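Local coordinates for protein adenylyltransferase MntA (Aphanizomenon flos-aquae 2012/KM1/D3, PDB 7AE2) that successively adds two AMP groups from ATP to its cognate toxin HepT, which largely accounts for its neutralisation of the toxin as a type VII antitoxin, at residues A98-V101 and A102-G105. Sequence-based numbering, arbitrary orientation.
Sequences AHFV and ARDG
Ala102, Arg103 and Asp104 donate their N-H groups to the carbonyls of Ala98, His99 and Phe100 as i to i+4 hydrogen bonds, with Asp104 N 2.9 Å from Phe100 O. This is the C-terminal end of helix 95-104 of the nucleotidyltransferase fold. Gly105 leaves the helical conformation after a last, weak bond from its N to Val101 O, and strand 106-110 follows. Val101 and Ala102 face the protein interior. Val101 packs on Val29 and Phe31 of strand 25-31, and both touch Phe119 of helix 115-123. The other side of the helix carries Phe100 and Arg103, which lie side by side and point the same way. Phe100 CD1 sits over one face of the guanidinium. The planes stand 87° apart, and Arg103 NH2 lies at the ring edge, 3.7 Å from Phe100 CD1. His99 CD2 lies over the centre of one Phe100 ring face, while His99 ND1 is hydrogen-bonded to Leu125 N. Arg103 NH1 forms a salt bridge with an acidic side chain of a different protein, on which Phe100 also packs. A bend at chi3 (69°) helps turn the guanidinium toward Asp104. There Arg103 NH2 makes a salt bridge with the syn side of Asp104 OD2 at 2.9 Å, and NE a weak bond to OD1.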
ATOM      1  N   ALA B  98     -20.428   1.284  11.817  1.00 42.32           N
ATOM      2  CA  ALA B  98     -21.507   2.267  11.770  1.00 48.66           C
ATOM      3  C   ALA B  98     -21.738   2.911  13.130  1.00 44.89           C
ATOM      4  O   ALA B  98     -22.142   4.078  13.206  1.00 45.95           O
ATOM      5  CB  ALA B  98     -22.796   1.618  11.263  1.00 52.59           C
ATOM      6  N   HIS B  99     -21.474   2.174  14.210  1.00 47.72           N
ATOM      7  CA  HIS B  99     -21.652   2.720  15.550  1.00 45.61           C
ATOM      8  C   HIS B  99     -20.689   3.874  15.811  1.00 45.27           C
ATOM      9  O   HIS B  99     -21.097   4.952  16.256  1.00 46.47           O
ATOM     10  CB  HIS B  99     -21.463   1.616  16.589  1.00 45.32           C
ATOM     11  CG  HIS B  99     -21.352   2.121  17.993  1.00 50.68           C
ATOM     12  ND1 HIS B  99     -22.442   2.556  18.715  1.00 51.74           N
ATOM     13  CD2 HIS B  99     -20.279   2.274  18.803  1.00 48.78           C
ATOM     14  CE1 HIS B  99     -22.047   2.948  19.913  1.00 52.61           C
ATOM     15  NE2 HIS B  99     -20.738   2.789  19.992  1.00 50.88           N
ATOM     16  N   PHE B 100     -19.399   3.664  15.535  1.00 44.43           N
ATOM     17  CA  PHE B 100     -18.410   4.696  15.826  1.00 49.07           C
ATOM     18  C   PHE B 100     -18.501   5.860  14.848  1.00 49.33           C
ATOM     19  O   PHE B 100     -18.149   6.991  15.201  1.00 50.37           O
ATOM     20  CB  PHE B 100     -17.005   4.093  15.821  1.00 50.86           C
ATOM     21  CG  PHE B 100     -16.760   3.133  16.951  1.00 53.75           C
ATOM     22  CD1 PHE B 100     -16.472   3.600  18.224  1.00 57.71           C
ATOM     23  CD2 PHE B 100     -16.821   1.764  16.744  1.00 54.48           C
ATOM     24  CE1 PHE B 100     -16.249   2.719  19.269  1.00 60.18           C
ATOM     25  CE2 PHE B 100     -16.599   0.878  17.785  1.00 57.03           C
ATOM     26  CZ  PHE B 100     -16.313   1.358  19.048  1.00 58.48           C
ATOM     27  N   VAL B 101     -18.968   5.612  13.623  1.00 47.50           N
ATOM     28  CA  VAL B 101     -19.203   6.713  12.694  1.00 48.78           C
ATOM     29  C   VAL B 101     -20.343   7.592  13.194  1.00 49.58           C
ATOM     30  O   VAL B 101     -20.279   8.824  13.112  1.00 52.19           O
ATOM     31  CB  VAL B 101     -19.470   6.171  11.277  1.00 50.79           C
ATOM     32  CG1 VAL B 101     -19.986   7.276  10.367  1.00 53.15           C
ATOM     33  CG2 VAL B 101     -18.199   5.563  10.699  1.00 52.97           C
ATOM     34  N   ALA B 102     -21.397   6.978  13.738  1.00 48.48           N
ATOM     35  CA  ALA B 102     -22.505   7.752  14.287  1.00 48.98           C
ATOM     36  C   ALA B 102     -22.124   8.439  15.592  1.00 52.28           C
ATOM     37  O   ALA B 102     -22.638   9.522  15.894  1.00 52.91           O
ATOM     38  CB  ALA B 102     -23.722   6.853  14.497  1.00 51.78           C
ATOM     39  N   ARG B 103     -21.222   7.834  16.368  1.00 53.40           N
ATOM     40  CA  ARG B 103     -20.863   8.374  17.675  1.00 56.51           C
ATOM     41  C   ARG B 103     -19.888   9.540  17.557  1.00 56.14           C
ATOM     42  O   ARG B 103     -20.074  10.581  18.198  1.00 57.27           O
ATOM     43  CB  ARG B 103     -20.265   7.274  18.553  1.00 59.72           C
ATOM     44  CG  ARG B 103     -20.210   7.628  20.031  1.00 61.43           C
ATOM     45  CD  ARG B 103     -19.358   6.641  20.813  1.00 62.66           C
ATOM     46  NE  ARG B 103     -17.944   6.760  20.476  1.00 63.30           N
ATOM     47  CZ  ARG B 103     -16.975   6.067  21.066  1.00 64.52           C
ATOM     48  NH1 ARG B 103     -17.269   5.202  22.027  1.00 64.13           N
ATOM     49  NH2 ARG B 103     -15.714   6.241  20.697  1.00 64.75           N
ATOM     50  N   ASP B 104     -18.837   9.384  16.754  1.00 58.61           N
ATOM     51  CA  ASP B 104     -17.769  10.372  16.674  1.00 64.48           C
ATOM     52  C   ASP B 104     -17.737  11.130  15.355  1.00 67.41           C
ATOM     53  O   ASP B 104     -16.918  12.043  15.203  1.00 69.30           O
ATOM     54  CB  ASP B 104     -16.407   9.700  16.905  1.00 68.92           C
ATOM     55  CG  ASP B 104     -16.281   9.079  18.288  1.00 74.82           C
ATOM     56  OD1 ASP B 104     -16.897   9.600  19.244  1.00 78.26           O
ATOM     57  OD2 ASP B 104     -15.555   8.069  18.420  1.00 75.18           O
ATOM     58  N   GLY B 105     -18.595  10.785  14.400  1.00 65.93           N
ATOM     59  CA  GLY B 105     -18.531  11.414  13.095  1.00 62.47           C
ATOM     60  C   GLY B 105     -19.125  12.810  13.081  1.00 63.76           C
ATOM     61  O   GLY B 105     -20.029  13.144  13.846  1.00 65.94           O
TER